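Local structure of UDP-N-acetylglucosamine 2-epimerase (Methanocaldococcus jannaschii, 4NES) at residues L176-I181 and G270-L275; D199-L204 and K279-I284; A295-V300 and W344-G349. The protein probably catalyses the reversible epimerization at C-2 of UDP-N-acetylglucosamine, giving UDP-N-acetylmannosamine, the activated donor of ManNAc residues. One frame throughout, in Å; residues are numbered along the deposited sequence.

How the interactions relate
All three interactions belong to the half of this GT-B protein that holds the parallel sheet with strand 201-205, and their centres lie about 16 Å apart. Interactions 1 and 2 share helix 271-280: its first turn meets helix 170-183 and carries residues of the UDP pocket, while its last turn leads into strand 283-286. Phe274 packs on Leu203 between them. Interactions 1 and 2 are largely buried, the former mostly apolar with an amide at a ring edge, the latter made of sheet hydrogen bonds with a charged, wetter rim. Interaction 3, partly buried, relies on reciprocal side-chain bonds to carbonyl oxygens, one at a helix end, one in the facing loop, and its Val300 packs against Ile284.

Interaction 1. Residues L176-I181 and G270-L275; sequences LQNLKI and GYLEFL. With UDP (uridine-5'-diphosphate), chain C.
Asn178 and Leu179 of helix 170-183 pack on Tyr271, Leu272 and Leu275 in the first turn of helix 271-280, a helix crossing beside the UDP pocket of this GT-B fold. The short axes approach to 9.1 Å at a signed angle of -79°, so the two helices meet over a small patch of apolar contacts. Asn178 points into it. Its CB lies 3.8 Å from Leu275 CD1, and the CD2 methyl of Leu272 comes up to both this CB and the backbone oxygen of Asn178. With CG anti to the carbonyl carbon, the amide of Asn178 turns its ND2 to the edge of the Tyr271 ring, 3.9 Å from CE2. The two planes stand 76° apart, and the same ND2 is bonded to Ala174 O, one turn back. Leu179 follows, its backbone N near Leu275 CD1 and its own CD2 4.3 Å from Leu275 CB. Last comes Ile181, whose CG2 meets Leu272 CD2 at the more exposed margin.

Tyr271 thus stands between helix 170-183 and the nucleotide. Leu275 CD1 rests over the rim of one ring face, and OH is gripped by bonds to Glu294 and Thr175, which fix the ring's far end. Gly270, at the N-cap, receives the N-H of Phe274 on its carbonyl. Phe274 has its CG anti to the backbone N (chi1 -161°), which swings the ring over the uracil, with C5 of the base above the ring centre. On the ribose side, Tyr271 CE1 lies 3.3 Å from O2' of UDP.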
# COMPACT_ATOMS: atom_id res chain seq x y z
N LEU A 176 -23.79 15.97 15.06
CA LEU A 176 -24.42 17.27 15.24
C LEU A 176 -25.51 17.60 14.21
O LEU A 176 -26.40 18.41 14.50
CB LEU A 176 -23.36 18.38 15.23
CG LEU A 176 -22.78 18.87 16.56
CD1 LEU A 176 -23.69 19.94 17.16
CD2 LEU A 176 -22.56 17.73 17.55
N GLN A 177 -25.45 17.02 13.01
CA GLN A 177 -26.51 17.22 12.01
C GLN A 177 -27.72 16.32 12.32
O GLN A 177 -28.86 16.70 12.03
CB GLN A 177 -26.01 17.12 10.52
CG GLN A 177 -25.26 15.82 10.05
CD GLN A 177 -24.64 15.86 8.60
OE1 GLN A 177 -24.69 14.86 7.86
NE2 GLN A 177 -24.04 16.98 8.22
N ASN A 178 -27.49 15.18 12.97
CA ASN A 178 -28.50 14.13 13.10
C ASN A 178 -29.10 13.87 14.49
O ASN A 178 -30.19 13.29 14.58
CB ASN A 178 -27.99 12.81 12.50
CG ASN A 178 -27.80 12.89 11.00
OD1 ASN A 178 -28.76 12.85 10.23
ND2 ASN A 178 -26.55 13.02 10.57
N LEU A 179 -28.42 14.27 15.56
CA LEU A 179 -28.97 14.02 16.90
C LEU A 179 -30.29 14.76 17.08
O LEU A 179 -31.26 14.17 17.56
CB LEU A 179 -27.98 14.41 18.01
CG LEU A 179 -27.82 13.48 19.22
CD1 LEU A 179 -27.49 14.29 20.46
CD2 LEU A 179 -29.03 12.59 19.45
N LYS A 180 -30.37 16.02 16.69
CA LYS A 180 -31.64 16.73 16.86
C LYS A 180 -32.74 16.17 15.95
O LYS A 180 -33.90 16.13 16.34
CB LYS A 180 -31.48 18.25 16.74
CG LYS A 180 -31.15 18.76 15.35
CD LYS A 180 -31.19 20.29 15.30
CE LYS A 180 -29.79 20.90 15.40
NZ LYS A 180 -29.79 22.38 15.24
N ILE A 181 -32.36 15.70 14.75
CA ILE A 181 -33.32 15.01 13.88
C ILE A 181 -33.87 13.76 14.55
O ILE A 181 -35.09 13.54 14.58
CB ILE A 181 -32.68 14.60 12.54
CG1 ILE A 181 -32.23 15.83 11.74
CG2 ILE A 181 -33.66 13.78 11.71
CD1 ILE A 181 -31.70 15.52 10.35
N GLY A 270 -30.42 1.75 12.22
CA GLY A 270 -30.06 2.96 11.50
C GLY A 270 -29.33 3.95 12.40
O GLY A 270 -29.30 3.80 13.62
N TYR A 271 -28.73 4.96 11.78
CA TYR A 271 -27.94 5.94 12.51
C TYR A 271 -28.76 6.74 13.52
O TYR A 271 -28.32 6.99 14.64
CB TYR A 271 -27.25 6.89 11.53
CG TYR A 271 -26.17 7.74 12.14
CD1 TYR A 271 -25.19 7.17 12.93
CD2 TYR A 271 -26.12 9.11 11.90
CE1 TYR A 271 -24.18 7.94 13.48
CE2 TYR A 271 -25.11 9.89 12.45
CZ TYR A 271 -24.15 9.29 13.24
OH TYR A 271 -23.14 10.05 13.79
N LEU A 272 -29.96 7.14 13.14
CA LEU A 272 -30.80 7.93 14.04
C LEU A 272 -31.15 7.13 15.29
O LEU A 272 -31.07 7.63 16.42
CB LEU A 272 -32.07 8.39 13.33
CG LEU A 272 -31.85 9.24 12.09
CD1 LEU A 272 -33.20 9.57 11.45
CD2 LEU A 272 -31.10 10.52 12.42
N GLU A 273 -31.54 5.88 15.06
CA GLU A 273 -31.85 4.97 16.15
C GLU A 273 -30.63 4.74 17.04
O GLU A 273 -30.73 4.76 18.27
CB GLU A 273 -32.37 3.65 15.57
CG GLU A 273 -33.76 3.76 14.93
CD GLU A 273 -33.75 4.34 13.53
OE1 GLU A 273 -32.67 4.43 12.91
OE2 GLU A 273 -34.84 4.71 13.05
N PHE A 274 -29.47 4.53 16.42
CA PHE A 274 -28.28 4.24 17.20
C PHE A 274 -27.81 5.44 18.02
O PHE A 274 -27.37 5.29 19.15
CB PHE A 274 -27.14 3.69 16.33
CG PHE A 274 -26.11 2.97 17.13
CD1 PHE A 274 -26.40 1.74 17.69
CD2 PHE A 274 -24.86 3.54 17.37
CE1 PHE A 274 -25.46 1.07 18.46
CE2 PHE A 274 -23.92 2.86 18.13
CZ PHE A 274 -24.23 1.63 18.68
N LEU A 275 -27.91 6.64 17.45
CA LEU A 275 -27.56 7.85 18.19
C LEU A 275 -28.41 7.97 19.45
O LEU A 275 -27.91 8.36 20.51
CB LEU A 275 -27.77 9.10 17.34
CG LEU A 275 -26.71 9.37 16.28
CD1 LEU A 275 -27.19 10.53 15.41
CD2 LEU A 275 -25.37 9.71 16.92
N1 UDP C . -23.84 2.47 14.02
C2 UDP C . -25.13 2.48 13.60
N3 UDP C . -25.96 1.47 13.96
C4 UDP C . -25.55 0.44 14.72
C5 UDP C . -24.22 0.39 15.17
C6 UDP C . -23.38 1.44 14.78
O2 UDP C . -25.56 3.40 12.90
O4 UDP C . -26.44 -0.58 15.06
C1' UDP C . -22.88 3.51 13.62
C2' UDP C . -22.24 4.28 14.65
O2' UDP C . -23.10 5.29 15.13
C3' UDP C . -21.02 4.77 14.00
C4' UDP C . -20.72 3.75 13.00
O4' UDP C . -21.79 2.84 13.00
O3' UDP C . -21.17 6.01 13.36
C5' UDP C . -19.49 2.96 13.30
O5' UDP C . -19.30 1.90 12.39
PA UDP C . -18.61 0.54 12.80
O1A UDP C . -19.32 -0.58 12.05
O2A UDP C . -18.69 0.36 14.30
O3A UDP C . -17.12 0.56 12.28
PB UDP C . -15.81 1.28 12.75
O1B UDP C . -16.12 2.70 13.18
O2B UDP C . -15.18 0.46 13.85
O3B UDP C . -14.97 1.23 11.50

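Interaction 2. Residues D199-L204 and K279-I284; sequences DDYFLL and KNAELI
Neighbouring parallel strands, 201-205 and 283-286, meet in the sheet of the C-terminal half. Two backbone bonds join them: Glu282 N to Tyr201 O at 2.9 Å, and Leu203 N to Leu283 O at 3.0 Å. A water extends the ladder outward, donating to Asp199 O and Asn280 O and accepting from Tyr201 N. With CG between its backbone N and carbonyl carbon (chi1 63°), Tyr201 lays a ring face over Ala281 CA, a CH-pi contact 4.0 Å from the centroid, and sends its OH to Leu277 O. Leu277 O is likely to lose that donor with an alanine here, and a gap to open over Ala281. On the Phe202 and Leu283 side, Leu283 CD2 sits over a face of the Phe202 ring, offset to its rim, while Glu282 OE1 touches the ring edge at CE1. That carboxylate lies 3.6 Å (OE1) from Asp200 OD2, a repulsion probably eased by Lys234, which forms a salt bridge with Glu282. Leu203 CB and Ala281 CB touch at 4.0 Å on the other side. Helix 271-280 returns the chain from edge strand 263-266 to 283-286, on the far side of 201-205 from 235-239, the parallel 3-2-1-4 strand order of Rossmann-like GT-B domains.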
# COMPACT_ATOMS: atom_id res chain seq x y z
N ASP A 199 -34.55 2.06 32.24
CA ASP A 199 -33.92 3.23 31.64
C ASP A 199 -32.40 3.15 31.75
O ASP A 199 -31.69 3.74 30.93
CB ASP A 199 -34.44 4.51 32.31
CG ASP A 199 -35.94 4.64 32.22
OD1 ASP A 199 -36.51 4.26 31.17
OD2 ASP A 199 -36.56 5.11 33.20
N ASP A 200 -31.92 2.42 32.74
CA ASP A 200 -30.48 2.22 32.93
C ASP A 200 -29.97 1.03 32.11
O ASP A 200 -30.38 -0.11 32.34
CB ASP A 200 -30.16 1.99 34.40
CG ASP A 200 -29.85 3.28 35.15
OD1 ASP A 200 -30.21 4.36 34.65
OD2 ASP A 200 -29.27 3.19 36.25
N TYR A 201 -29.08 1.29 31.16
CA TYR A 201 -28.49 0.20 30.39
C TYR A 201 -27.08 0.53 29.93
O TYR A 201 -26.69 1.70 29.90
CB TYR A 201 -29.35 -0.15 29.17
CG TYR A 201 -29.48 0.98 28.17
CD1 TYR A 201 -30.50 1.91 28.27
CD2 TYR A 201 -28.57 1.11 27.12
CE1 TYR A 201 -30.62 2.95 27.36
CE2 TYR A 201 -28.69 2.15 26.20
CZ TYR A 201 -29.72 3.07 26.33
OH TYR A 201 -29.87 4.11 25.44
N PHE A 202 -26.31 -0.50 29.61
CA PHE A 202 -25.03 -0.32 28.93
C PHE A 202 -25.25 -0.70 27.48
O PHE A 202 -25.98 -1.66 27.19
CB PHE A 202 -23.94 -1.22 29.51
CG PHE A 202 -23.56 -0.92 30.94
CD1 PHE A 202 -24.01 0.22 31.59
CD2 PHE A 202 -22.73 -1.79 31.63
CE1 PHE A 202 -23.66 0.48 32.91
CE2 PHE A 202 -22.36 -1.54 32.95
CZ PHE A 202 -22.82 -0.41 33.59
N LEU A 203 -24.64 0.04 26.56
CA LEU A 203 -24.72 -0.26 25.14
C LEU A 203 -23.44 -0.94 24.67
O LEU A 203 -22.34 -0.45 24.94
CB LEU A 203 -24.94 1.03 24.36
CG LEU A 203 -25.12 0.93 22.84
CD1 LEU A 203 -26.39 0.17 22.46
CD2 LEU A 203 -25.12 2.31 22.23
N LEU A 204 -23.58 -2.06 23.96
CA LEU A 204 -22.42 -2.83 23.51
C LEU A 204 -22.41 -3.01 21.99
O LEU A 204 -23.42 -3.37 21.40
CB LEU A 204 -22.43 -4.20 24.18
CG LEU A 204 -21.41 -5.25 23.73
CD1 LEU A 204 -19.99 -4.86 24.09
CD2 LEU A 204 -21.77 -6.62 24.34
N LYS A 279 -26.86 8.12 23.13
CA LYS A 279 -27.08 9.31 23.94
C LYS A 279 -27.64 8.95 25.31
O LYS A 279 -27.31 9.58 26.31
CB LYS A 279 -28.05 10.26 23.23
CG LYS A 279 -28.29 11.57 23.98
CD LYS A 279 -29.33 12.44 23.30
CE LYS A 279 -29.53 13.74 24.08
NZ LYS A 279 -30.14 13.51 25.41
N ASN A 280 -28.46 7.91 25.35
CA ASN A 280 -29.18 7.56 26.57
C ASN A 280 -28.55 6.43 27.39
O ASN A 280 -29.08 6.05 28.42
CB ASN A 280 -30.64 7.25 26.25
CG ASN A 280 -31.41 8.48 25.82
OD1 ASN A 280 -31.81 9.28 26.66
ND2 ASN A 280 -31.61 8.64 24.52
N ALA A 281 -27.42 5.92 26.94
CA ALA A 281 -26.75 4.81 27.62
C ALA A 281 -26.06 5.33 28.89
O ALA A 281 -25.54 6.44 28.90
CB ALA A 281 -25.73 4.18 26.69
N GLU A 282 -26.06 4.52 29.95
CA GLU A 282 -25.32 4.92 31.15
C GLU A 282 -23.83 4.81 30.87
O GLU A 282 -23.03 5.61 31.35
CB GLU A 282 -25.70 4.06 32.35
CG GLU A 282 -24.99 4.48 33.64
CD GLU A 282 -25.47 3.72 34.86
OE1 GLU A 282 -26.02 2.61 34.70
OE2 GLU A 282 -25.27 4.23 35.98
N LEU A 283 -23.46 3.82 30.06
CA LEU A 283 -22.09 3.76 29.56
C LEU A 283 -22.06 2.91 28.29
O LEU A 283 -22.99 2.16 28.00
CB LEU A 283 -21.11 3.30 30.66
CG LEU A 283 -20.66 1.88 30.89
CD1 LEU A 283 -19.49 1.62 30.00
CD2 LEU A 283 -20.25 1.68 32.35
N ILE A 284 -21.02 3.13 27.48
CA ILE A 284 -20.88 2.45 26.20
C ILE A 284 -19.67 1.51 26.24
O ILE A 284 -18.60 1.89 26.70
CB ILE A 284 -20.77 3.48 25.06
CG1 ILE A 284 -22.11 4.20 24.86
CG2 ILE A 284 -20.30 2.81 23.78
CD1 ILE A 284 -22.02 5.50 24.05
O HOH W 1 -29.16 4.23 30.54

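Interaction 3. Residues A295-V300 and W344-G349; sequences ACILKV and WKNPFG
Trp344 and Lys299 interlock at a Schellman motif, where helix 289-298 of this GT-B domain ends against the loop leading to helix 353-363. Hydrogen bonds come first. Trp344 NE1 donates to Cys296 O at 2.9 Å, nearly straight at 163°, in the carbonyl plane on a lone pair, and the oxygen lies close to the indole plane. Cys296 O also takes Lys299 N, so two donors grip this carbonyl oxygen. In return Lys299 NZ gives a bond to Trp344 O, its nitrogen tilted 29° from that carbonyl plane.

Face contacts accompany them. The lysine chain, bent at chi2 (-63°), runs past the indole in the opposite direction and sets CD over the five-membered ring, 4.1 Å from the centroid, in a CH-pi contact. The NE1 bond and this CD together probably limit the indole's rotation. Lys299 CA approaches Trp344 CZ2 from above the ring plane, at 3.4 Å.

Sulfur and van der Waals contacts complete the joint. With SG anti to the backbone N, Cys296 sets its sulfur obliquely beside the indole as a sulfur-aromatic contact, and Pro347 CD and Phe348 CE2 approach the same atom. Further along the helix, Ile297 CG1 touches Asn346 OD1 at 3.5 Å.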
# COMPACT_ATOMS: atom_id res chain seq x y z
N ALA A 295 -19.24 8.40 21.56
CA ALA A 295 -19.37 8.37 23.02
C ALA A 295 -18.74 9.63 23.60
O ALA A 295 -19.31 10.29 24.47
CB ALA A 295 -18.70 7.12 23.58
N CYS A 296 -17.57 10.00 23.08
CA CYS A 296 -16.87 11.17 23.57
C CYS A 296 -17.68 12.44 23.29
O CYS A 296 -17.88 13.30 24.17
CB CYS A 296 -15.49 11.24 22.93
SG CYS A 296 -14.46 12.61 23.48
N ILE A 297 -18.18 12.55 22.07
CA ILE A 297 -18.96 13.71 21.65
C ILE A 297 -20.24 13.86 22.45
O ILE A 297 -20.61 14.98 22.86
CB ILE A 297 -19.27 13.59 20.14
CG1 ILE A 297 -17.98 13.69 19.32
CG2 ILE A 297 -20.30 14.64 19.71
CD1 ILE A 297 -18.08 13.12 17.91
N LEU A 298 -20.91 12.74 22.72
CA LEU A 298 -22.18 12.74 23.43
C LEU A 298 -22.03 12.79 24.95
O LEU A 298 -23.04 12.81 25.67
CB LEU A 298 -22.98 11.49 23.04
CG LEU A 298 -23.39 11.44 21.58
CD1 LEU A 298 -23.98 10.08 21.23
CD2 LEU A 298 -24.39 12.56 21.28
N LYS A 299 -20.79 12.81 25.43
CA LYS A 299 -20.47 12.86 26.86
C LYS A 299 -21.00 11.64 27.61
O LYS A 299 -21.54 11.74 28.72
CB LYS A 299 -21.02 14.13 27.52
CG LYS A 299 -20.68 15.41 26.80
CD LYS A 299 -19.19 15.67 26.77
CE LYS A 299 -18.93 16.98 26.02
NZ LYS A 299 -17.49 17.24 25.80
N VAL A 300 -20.85 10.47 26.99
CA VAL A 300 -21.22 9.22 27.62
C VAL A 300 -19.93 8.44 27.82
O VAL A 300 -19.20 8.24 26.86
CB VAL A 300 -22.20 8.42 26.72
CG1 VAL A 300 -22.57 7.10 27.35
CG2 VAL A 300 -23.46 9.25 26.45
N TRP A 344 -15.69 16.61 29.79
CA TRP A 344 -14.37 16.52 29.20
C TRP A 344 -14.38 17.37 27.95
O TRP A 344 -15.44 17.71 27.43
CB TRP A 344 -13.97 15.07 28.89
CG TRP A 344 -15.01 14.24 28.19
CD1 TRP A 344 -15.37 14.30 26.87
CD2 TRP A 344 -15.78 13.18 28.77
NE1 TRP A 344 -16.33 13.34 26.60
CE2 TRP A 344 -16.61 12.66 27.76
CE3 TRP A 344 -15.86 12.63 30.06
CZ2 TRP A 344 -17.49 11.60 27.99
CZ3 TRP A 344 -16.75 11.59 30.29
CH2 TRP A 344 -17.56 11.09 29.26
N LYS A 345 -13.19 17.70 27.47
CA LYS A 345 -13.02 18.45 26.23
C LYS A 345 -13.41 17.60 25.03
O LYS A 345 -13.28 16.38 25.08
CB LYS A 345 -11.56 18.90 26.14
CG LYS A 345 -10.92 18.80 24.77
CD LYS A 345 -9.69 19.69 24.73
CE LYS A 345 -8.88 19.52 23.46
NZ LYS A 345 -8.11 18.26 23.51
N ASN A 346 -13.92 18.22 23.96
CA ASN A 346 -14.04 17.51 22.68
C ASN A 346 -12.90 17.89 21.76
O ASN A 346 -12.79 19.04 21.33
CB ASN A 346 -15.40 17.70 21.98
CG ASN A 346 -15.45 16.97 20.62
OD1 ASN A 346 -15.37 15.72 20.53
ND2 ASN A 346 -15.60 17.75 19.55
N PRO A 347 -12.05 16.92 21.46
CA PRO A 347 -10.83 17.10 20.68
C PRO A 347 -11.08 17.04 19.18
O PRO A 347 -10.14 17.27 18.41
CB PRO A 347 -9.99 15.90 21.11
CG PRO A 347 -11.00 14.84 21.41
CD PRO A 347 -12.18 15.55 22.00
N PHE A 348 -12.31 16.77 18.75
CA PHE A 348 -12.54 16.43 17.35
C PHE A 348 -13.10 17.54 16.48
O PHE A 348 -13.44 17.30 15.31
CB PHE A 348 -13.39 15.17 17.25
CG PHE A 348 -12.74 13.96 17.86
CD1 PHE A 348 -11.47 13.56 17.46
CD2 PHE A 348 -13.39 13.23 18.85
CE1 PHE A 348 -10.87 12.46 18.03
CE2 PHE A 348 -12.79 12.12 19.42
CZ PHE A 348 -11.53 11.74 19.01
N GLY A 349 -13.19 18.74 17.02
CA GLY A 349 -13.57 19.89 16.22
C GLY A 349 -14.98 20.38 16.44
O GLY A 349 -15.72 19.86 17.28
O HOH W 2 -18.13 18.55 28.80